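Local coordinates for protein histidine kinase (Paraburkholderia phymatum, PDB 6NB0) that probably acts as a sensor histidine kinase, using ATP to phosphorylate a histidine of a protein in a phosphorelay, at residues 150-156 / 188-194; 56-61 / 247-253. All coordinates share one frame; numbering follows the deposited sequence.

Interaction 1 (150-156 / 188-194)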
ATOM      1  N   LEU A 150      11.205 -12.515  -9.313  1.00 29.31           N
ATOM      2  CA  LEU A 150      11.257 -12.015 -10.689  1.00 24.28           C
ATOM      3  C   LEU A 150      12.524 -12.358 -11.481  1.00 25.80           C
ATOM      4  O   LEU A 150      12.426 -12.633 -12.675  1.00 28.81           O
ATOM      5  CB  LEU A 150      11.076 -10.490 -10.710  1.00 24.87           C
ATOM      6  CG  LEU A 150      10.901  -9.862 -12.105  1.00 24.24           C
ATOM      7  CD1 LEU A 150       9.627 -10.384 -12.815  1.00 23.70           C
ATOM      8  CD2 LEU A 150      10.860  -8.337 -11.977  1.00 27.88           C
ATOM      9  N   ALA A 151      13.716 -12.311 -10.873  1.00 28.14           N
ATOM     10  CA  ALA A 151      14.937 -12.402 -11.684  1.00 26.71           C
ATOM     11  C   ALA A 151      15.023 -13.729 -12.435  1.00 28.50           C
ATOM     12  O   ALA A 151      15.359 -13.768 -13.636  1.00 28.39           O
ATOM     13  CB  ALA A 151      16.172 -12.193 -10.804  1.00 26.34           C
ATOM     14  N   ALA A 152      14.742 -14.840 -11.753  1.00 31.89           N
ATOM     15  CA  ALA A 152      14.862 -16.135 -12.426  1.00 33.95           C
ATOM     16  C   ALA A 152      13.917 -16.224 -13.623  1.00 32.96           C
ATOM     17  O   ALA A 152      14.313 -16.667 -14.709  1.00 30.74           O
ATOM     18  CB  ALA A 152      14.602 -17.277 -11.439  1.00 35.56           C
ATOM     19  N   ARG A 153      12.674 -15.767 -13.469  1.00 26.75           N
ATOM     20  CA  ARG A 153      11.737 -15.894 -14.573  1.00 32.37           C
ATOM     21  C   ARG A 153      11.960 -14.848 -15.664  1.00 28.47           C
ATOM     22  O   ARG A 153      11.357 -14.963 -16.737  1.00 31.20           O
ATOM     23  CB  ARG A 153      10.278 -15.828 -14.077  1.00 33.47           C
ATOM     24  CG  ARG A 153       9.794 -14.426 -13.695  1.00 33.34           C
ATOM     25  CD  ARG A 153       8.456 -14.527 -12.933  1.00 35.88           C
ATOM     26  NE  ARG A 153       8.654 -15.089 -11.590  1.00 37.42           N
ATOM     27  CZ  ARG A 153       7.685 -15.634 -10.858  1.00 44.09           C
ATOM     28  NH1 ARG A 153       6.442 -15.686 -11.336  1.00 40.04           N
ATOM     29  NH2 ARG A 153       7.957 -16.129  -9.653  1.00 39.22           N
ATOM     30  N   ARG A 154      12.824 -13.865 -15.431  1.00 27.01           N
ATOM     31  CA  ARG A 154      13.227 -12.903 -16.451  1.00 31.63           C
ATOM     32  C   ARG A 154      14.614 -13.191 -17.020  1.00 32.05           C
ATOM     33  O   ARG A 154      15.096 -12.433 -17.880  1.00 30.00           O
ATOM     34  CB  ARG A 154      13.186 -11.481 -15.868  1.00 30.15           C
ATOM     35  CG  ARG A 154      11.785 -10.939 -15.599  1.00 27.89           C
ATOM     36  CD  ARG A 154      11.189 -10.367 -16.894  1.00 27.96           C
ATOM     37  NE  ARG A 154      11.938  -9.189 -17.307  1.00 27.33           N
ATOM     38  CZ  ARG A 154      11.636  -7.946 -16.932  1.00 28.46           C
ATOM     39  NH1 ARG A 154      10.567  -7.733 -16.172  1.00 28.84           N
ATOM     40  NH2 ARG A 154      12.402  -6.921 -17.315  1.00 27.86           N
ATOM     41  N   GLY A 155      15.268 -14.266 -16.571  1.00 29.47           N
ATOM     42  CA  GLY A 155      16.583 -14.585 -17.101  1.00 32.07           C
ATOM     43  C   GLY A 155      17.675 -13.637 -16.649  1.00 33.85           C
ATOM     44  O   GLY A 155      18.719 -13.543 -17.303  1.00 34.27           O
ATOM     45  N   ILE A 156      17.484 -12.970 -15.526  1.00 28.12           N
ATOM     46  CA  ILE A 156      18.441 -11.988 -14.999  1.00 28.62           C
ATOM     47  C   ILE A 156      19.304 -12.662 -13.947  1.00 32.41           C
ATOM     48  O   ILE A 156      18.783 -13.337 -13.046  1.00 30.78           O
ATOM     49  CB  ILE A 156      17.712 -10.765 -14.413  1.00 30.70           C
ATOM     50  CG1 ILE A 156      16.700 -10.175 -15.411  1.00 35.30           C
ATOM     51  CG2 ILE A 156      18.705  -9.701 -13.927  1.00 30.38           C
ATOM     52  CD1 ILE A 156      17.264  -9.920 -16.769  1.00 36.78           C
ATOM     53  N   VAL A 188      15.934  -5.235 -11.907  1.00 25.72           N
ATOM     54  CA  VAL A 188      15.524  -6.432 -12.643  1.00 23.14           C
ATOM     55  C   VAL A 188      14.419  -6.088 -13.636  1.00 24.31           C
ATOM     56  O   VAL A 188      14.457  -6.509 -14.799  1.00 26.25           O
ATOM     57  CB  VAL A 188      15.085  -7.541 -11.666  1.00 26.25           C
ATOM     58  CG1 VAL A 188      14.437  -8.705 -12.436  1.00 26.83           C
ATOM     59  CG2 VAL A 188      16.316  -8.033 -10.868  1.00 23.75           C
ATOM     60  N   GLU A 189      13.417  -5.301 -13.194  1.00 23.83           N
ATOM     61  CA  GLU A 189      12.325  -4.923 -14.098  1.00 23.70           C
ATOM     62  C   GLU A 189      12.851  -4.158 -15.296  1.00 25.52           C
ATOM     63  O   GLU A 189      12.323  -4.281 -16.413  1.00 26.54           O
ATOM     64  CB  GLU A 189      11.274  -4.082 -13.351  1.00 25.41           C
ATOM     65  CG  GLU A 189      10.385  -4.879 -12.377  1.00 25.58           C
ATOM     66  CD  GLU A 189       9.182  -5.519 -13.068  1.00 24.49           C
ATOM     67  OE1 GLU A 189       9.261  -5.795 -14.284  1.00 27.38           O
ATOM     68  OE2 GLU A 189       8.163  -5.763 -12.396  1.00 29.58           O
ATOM     69  N   ALA A 190      13.907  -3.384 -15.088  1.00 24.94           N
ATOM     70  CA  ALA A 190      14.545  -2.618 -16.149  1.00 24.13           C
ATOM     71  C   ALA A 190      15.755  -3.340 -16.745  1.00 27.37           C
ATOM     72  O   ALA A 190      16.718  -2.690 -17.181  1.00 26.27           O
ATOM     73  CB  ALA A 190      14.946  -1.241 -15.616  1.00 28.43           C
ATOM     74  N   SER A 191      15.725  -4.679 -16.790  1.00 27.35           N
ATOM     75  CA  SER A 191      16.794  -5.464 -17.401  1.00 27.93           C
ATOM     76  C   SER A 191      16.240  -6.393 -18.470  1.00 27.79           C
ATOM     77  O   SER A 191      15.133  -6.922 -18.337  1.00 29.09           O
ATOM     78  CB  SER A 191      17.549  -6.308 -16.348  1.00 26.17           C
ATOM     79  OG  SER A 191      18.280  -5.500 -15.434  1.00 30.29           O
ATOM     80  N   ALA A 192      17.041  -6.610 -19.517  1.00 27.20           N
ATOM     81  CA  ALA A 192      16.755  -7.606 -20.537  1.00 28.62           C
ATOM     82  C   ALA A 192      17.377  -8.948 -20.145  1.00 32.83           C
ATOM     83  O   ALA A 192      18.349  -9.001 -19.396  1.00 30.96           O
ATOM     84  CB  ALA A 192      17.297  -7.174 -21.910  1.00 29.54           C
ATOM     85  N   SER A 193      16.808 -10.028 -20.689  1.00 30.64           N
ATOM     86  CA  SER A 193      17.309 -11.384 -20.440  1.00 30.08           C
ATOM     87  C   SER A 193      18.828 -11.465 -20.585  1.00 29.29           C
ATOM     88  O   SER A 193      19.405 -10.972 -21.565  1.00 30.49           O
ATOM     89  CB  SER A 193      16.636 -12.366 -21.416  1.00 34.54           C
ATOM     90  OG  SER A 193      17.126 -13.694 -21.213  1.00 41.41           O
ATOM     91  N   GLY A 194      19.479 -12.124 -19.615  1.00 31.76           N
ATOM     92  CA  GLY A 194      20.919 -12.314 -19.662  1.00 31.43           C
ATOM     93  C   GLY A 194      21.732 -11.206 -19.019  1.00 32.58           C
ATOM     94  O   GLY A 194      22.953 -11.352 -18.876  1.00 32.93           O
TER

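Interaction 2 (56-61 / 247-253)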
ATOM      1  N   PHE A  56       3.868   3.251  -0.641  1.00 26.72           N
ATOM      2  CA  PHE A  56       4.774   4.383  -0.560  1.00 30.07           C
ATOM      3  C   PHE A  56       4.708   5.220  -1.822  1.00 34.71           C
ATOM      4  O   PHE A  56       4.881   6.441  -1.759  1.00 31.55           O
ATOM      5  CB  PHE A  56       6.206   3.906  -0.304  1.00 26.05           C
ATOM      6  CG  PHE A  56       6.467   3.557   1.136  1.00 34.56           C
ATOM      7  CD1 PHE A  56       5.989   2.364   1.678  1.00 33.67           C
ATOM      8  CD2 PHE A  56       7.135   4.445   1.964  1.00 46.50           C
ATOM      9  CE1 PHE A  56       6.197   2.059   3.004  1.00 34.14           C
ATOM     10  CE2 PHE A  56       7.346   4.144   3.293  1.00 49.11           C
ATOM     11  CZ  PHE A  56       6.875   2.952   3.818  1.00 44.72           C
ATOM     12  N   MET A  57       4.444   4.589  -2.975  1.00 30.47           N
ATOM     13  CA  MET A  57       4.286   5.387  -4.189  1.00 30.80           C
ATOM     14  C   MET A  57       3.078   6.314  -4.086  1.00 31.70           C
ATOM     15  O   MET A  57       3.137   7.454  -4.558  1.00 32.05           O
ATOM     16  CB  MET A  57       4.167   4.496  -5.428  1.00 29.47           C
ATOM     17  CG  MET A  57       4.214   5.329  -6.704  1.00 29.97           C
ATOM     18  SD  MET A  57       4.062   4.290  -8.197  1.00 32.48           S
ATOM     19  CE  MET A  57       2.355   4.560  -8.529  1.00 31.75           C
ATOM     20  N   ARG A  58       1.980   5.853  -3.467  1.00 29.41           N
ATOM     21  CA  ARG A  58       0.823   6.737  -3.290  1.00 34.57           C
ATOM     22  C   ARG A  58       1.119   7.874  -2.313  1.00 37.44           C
ATOM     23  O   ARG A  58       0.605   8.984  -2.492  1.00 38.40           O
ATOM     24  CB  ARG A  58      -0.410   5.965  -2.806  1.00 34.26           C
ATOM     25  CG  ARG A  58      -0.786   4.658  -3.566  1.00 42.29           C
ATOM     26  CD  ARG A  58      -1.242   4.908  -4.974  1.00 37.52           C
ATOM     27  NE  ARG A  58      -1.884   3.754  -5.658  1.00 37.35           N
ATOM     28  CZ  ARG A  58      -1.218   2.732  -6.210  1.00 34.83           C
ATOM     29  NH1 ARG A  58       0.104   2.663  -6.104  1.00 29.18           N
ATOM     30  NH2 ARG A  58      -1.859   1.765  -6.866  1.00 32.99           N
ATOM     31  N   ASP A  59       1.916   7.612  -1.272  1.00 32.97           N
ATOM     32  CA  ASP A  59       2.377   8.686  -0.379  1.00 36.44           C
ATOM     33  C   ASP A  59       3.185   9.717  -1.148  1.00 40.71           C
ATOM     34  O   ASP A  59       3.031  10.930  -0.955  1.00 38.27           O
ATOM     35  CB  ASP A  59       3.254   8.122   0.733  1.00 40.70           C
ATOM     36  CG  ASP A  59       2.468   7.526   1.853  1.00 48.47           C
ATOM     37  OD1 ASP A  59       1.246   7.768   1.899  1.00 51.29           O
ATOM     38  OD2 ASP A  59       3.084   6.836   2.696  1.00 63.20           O
ATOM     39  N   HIS A  60       4.091   9.234  -1.996  1.00 36.46           N
ATOM     40  CA  HIS A  60       4.907  10.115  -2.815  1.00 38.34           C
ATOM     41  C   HIS A  60       4.040  11.010  -3.689  1.00 38.19           C
ATOM     42  O   HIS A  60       4.277  12.218  -3.790  1.00 39.61           O
ATOM     43  CB  HIS A  60       5.852   9.268  -3.662  1.00 29.31           C
ATOM     44  CG  HIS A  60       6.871  10.070  -4.412  1.00 30.99           C
ATOM     45  ND1 HIS A  60       7.965  10.639  -3.798  1.00 41.13           N
ATOM     46  CD2 HIS A  60       6.975  10.378  -5.729  1.00 36.71           C
ATOM     47  CE1 HIS A  60       8.690  11.285  -4.700  1.00 41.73           C
ATOM     48  NE2 HIS A  60       8.118  11.129  -5.882  1.00 38.57           N
ATOM     49  N   VAL A  61       3.014  10.434  -4.321  1.00 33.41           N
ATOM     50  CA  VAL A  61       2.137  11.235  -5.170  1.00 40.29           C
ATOM     51  C   VAL A  61       1.405  12.282  -4.332  1.00 37.85           C
ATOM     52  O   VAL A  61       1.270  13.445  -4.740  1.00 44.25           O
ATOM     53  CB  VAL A  61       1.156  10.318  -5.940  1.00 38.08           C
ATOM     54  CG1 VAL A  61       0.077  11.137  -6.625  1.00 38.97           C
ATOM     55  CG2 VAL A  61       1.898   9.469  -6.971  1.00 34.89           C
ATOM     56  N   ILE A 247      12.667  11.473  -8.467  1.00 28.83           N
ATOM     57  CA  ILE A 247      12.785  10.054  -8.741  1.00 28.88           C
ATOM     58  C   ILE A 247      11.574   9.588  -9.533  1.00 29.31           C
ATOM     59  O   ILE A 247      10.529  10.237  -9.547  1.00 35.36           O
ATOM     60  CB  ILE A 247      12.896   9.250  -7.429  1.00 37.62           C
ATOM     61  CG1 ILE A 247      11.653   9.524  -6.555  1.00 35.13           C
ATOM     62  CG2 ILE A 247      14.201   9.604  -6.714  1.00 37.56           C
ATOM     63  CD1 ILE A 247      11.491   8.530  -5.384  1.00 36.15           C
ATOM     64  N   SER A 248      11.729   8.440 -10.183  1.00 29.93           N
ATOM     65  CA  SER A 248      10.579   7.660 -10.627  1.00 33.28           C
ATOM     66  C   SER A 248       9.705   7.333  -9.416  1.00 35.89           C
ATOM     67  O   SER A 248      10.218   6.927  -8.373  1.00 32.21           O
ATOM     68  CB  SER A 248      11.059   6.376 -11.308  1.00 30.01           C
ATOM     69  OG  SER A 248      11.861   6.656 -12.463  1.00 32.44           O
ATOM     70  N   TRP A 249       8.388   7.552  -9.538  1.00 31.26           N
ATOM     71  CA  TRP A 249       7.506   7.448  -8.369  1.00 29.23           C
ATOM     72  C   TRP A 249       7.643   6.106  -7.676  1.00 26.76           C
ATOM     73  O   TRP A 249       7.572   6.014  -6.440  1.00 27.81           O
ATOM     74  CB  TRP A 249       6.054   7.636  -8.786  1.00 28.69           C
ATOM     75  CG  TRP A 249       5.734   8.967  -9.314  1.00 32.47           C
ATOM     76  CD1 TRP A 249       6.549  10.062  -9.358  1.00 30.58           C
ATOM     77  CD2 TRP A 249       4.479   9.367  -9.866  1.00 35.01           C
ATOM     78  NE1 TRP A 249       5.867  11.131  -9.908  1.00 33.00           N
ATOM     79  CE2 TRP A 249       4.597  10.726 -10.235  1.00 39.16           C
ATOM     80  CE3 TRP A 249       3.266   8.703 -10.101  1.00 34.82           C
ATOM     81  CZ2 TRP A 249       3.541  11.439 -10.816  1.00 46.80           C
ATOM     82  CZ3 TRP A 249       2.211   9.425 -10.674  1.00 35.48           C
ATOM     83  CH2 TRP A 249       2.364  10.769 -11.033  1.00 42.57           C
ATOM     84  N   VAL A 250       7.855   5.050  -8.457  1.00 28.11           N
ATOM     85  CA  VAL A 250       7.827   3.716  -7.877  1.00 29.76           C
ATOM     86  C   VAL A 250       8.974   3.502  -6.892  1.00 28.73           C
ATOM     87  O   VAL A 250       8.904   2.586  -6.075  1.00 27.01           O
ATOM     88  CB  VAL A 250       7.840   2.647  -8.994  1.00 30.39           C
ATOM     89  CG1 VAL A 250       9.198   2.595  -9.704  1.00 26.42           C
ATOM     90  CG2 VAL A 250       7.492   1.262  -8.430  1.00 25.83           C
ATOM     91  N   LEU A 251      10.028   4.324  -6.933  1.00 27.87           N
ATOM     92  CA  LEU A 251      11.152   4.154  -6.011  1.00 26.72           C
ATOM     93  C   LEU A 251      10.937   4.889  -4.686  1.00 28.14           C
ATOM     94  O   LEU A 251      11.855   4.948  -3.860  1.00 28.22           O
ATOM     95  CB  LEU A 251      12.464   4.610  -6.679  1.00 26.31           C
ATOM     96  CG  LEU A 251      12.940   3.623  -7.762  1.00 27.42           C
ATOM     97  CD1 LEU A 251      14.029   4.192  -8.681  1.00 24.37           C
ATOM     98  CD2 LEU A 251      13.386   2.288  -7.162  1.00 25.95           C
ATOM     99  N   ALA A 252       9.749   5.456  -4.484  1.00 23.64           N
ATOM    100  CA  ALA A 252       9.462   6.234  -3.290  1.00 27.51           C
ATOM    101  C   ALA A 252       9.832   5.486  -2.007  1.00 31.60           C
ATOM    102  O   ALA A 252      10.339   6.093  -1.054  1.00 27.86           O
ATOM    103  CB  ALA A 252       7.983   6.603  -3.280  1.00 26.23           C
ATOM    104  N   LEU A 253       9.565   4.173  -1.955  1.00 27.68           N
ATOM    105  CA  LEU A 253       9.875   3.415  -0.741  1.00 29.63           C
ATOM    106  C   LEU A 253      11.364   3.486  -0.399  1.00 29.81           C
ATOM    107  O   LEU A 253      11.726   3.701   0.760  1.00 28.01           O
ATOM    108  CB  LEU A 253       9.425   1.956  -0.886  1.00 27.99           C
ATOM    109  CG  LEU A 253       9.380   1.140   0.417  1.00 32.15           C
ATOM    110  CD1 LEU A 253       8.383  -0.018   0.278  1.00 36.91           C
ATOM    111  CD2 LEU A 253      10.727   0.568   0.765  1.00 27.76           C
TER
HETATM  112  O   HOH W   1       9.161  12.133  -8.087  1.00 32.74           O

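Interaction 1 (150-156 / 188-194)
R154 reaches across from helix 135-154 to the backbone turn that follows helix 173-189. From CB the chain bends at chi2 (-83°) and chi3 (-67°), which brings the guanidinium to the turn. NE only approaches S191 O. V188 O lies over one face of the guanidinium, close to NH2 but at too poor an angle for a hydrogen bond. NH1 forms a salt bridge with E189 OE1 at 3.0 Å, meeting it from above the carboxylate plane. NH2 donates two hydrogen bonds, to E189 O at 2.8 Å and to S191 O at 2.9 Å, both near the guanidinium plane. The ends of both side chains have further partners: P227 O accepts from NH1, and H228 ND1 bonds E189 OE1.

Beside these polar bonds the packing is apolar. V188 CG1 lies 3.6 Å from L150 CD2 and 4.0 Å from I156 CG1. I156 CD1 packs 3.6 Å from S191 CB. G155, with positive phi, forms a Schellman motif at the C-terminal end of helix 135-154, and its O accepts from G194 N at 2.8 Å.

The contact thus ties the C-terminal ends of two neighbouring helices. On the sheet side, A151 and V188 rest on L158 of strand 157-161, while I156 and S191 rest on V197 of strand 196-204.

Interaction 2 (56-61 / 247-253)
L253 CG lies over one face of the F56 ring, a CH-pi contact 4.0 Å from the ring centroid. One face of the W249 indole takes V61 CG2, 3.8 Å from the six-membered centroid. The H60 ring has W249 CD1 at its edge. The planes of the H60 ring and the W249 five-membered ring are 58° apart, so the pair is oblique. Also in the H60 plane is a water, 2.6 Å from H60 NE2, which donates to I247 O and bridges the segments.

M57 runs in beside the 3-10 turn because its CG points opposite the backbone N (chi1 -171°). Its CG lies 3.6 Å from W249 CB, and SD touches V250 CA. A252 CB fits close against H60 CB (3.4 Å) and F56 O. No direct hydrogen bond crosses the contact.

R58 forms salt bridges with D59 and E122 of the second subunit, so helix 44-68 also serves the dimer. This packing of a phospho-acceptor-domain helix against the start of helix 252-260 is consistent with the interface between the dimerisation and ATP-binding domains of histidine kinases.

How the interactions relate
The centres of interactions 1 and 2 are 22 Å apart, and their nearest atoms about 8 Å, so they do not touch. Helix 173-189 connects them. Its C-terminal end enters interaction 1, while F186 and L182 on it pack against V250, L251 and L253 of interaction 2. This helix and segment 247-253 probably correspond in position to the N-box and G2-box regions of related kinases, although the usual asparagines and glycines are not present in them. Interaction 1 lies within the alpha/beta domain, which resembles the ATP-binding domain of histidine kinases. Interaction 2 joins that domain to helix 44-68. Along the chain, 150-156 and 188-194 both fall between 56-61 and 247-253.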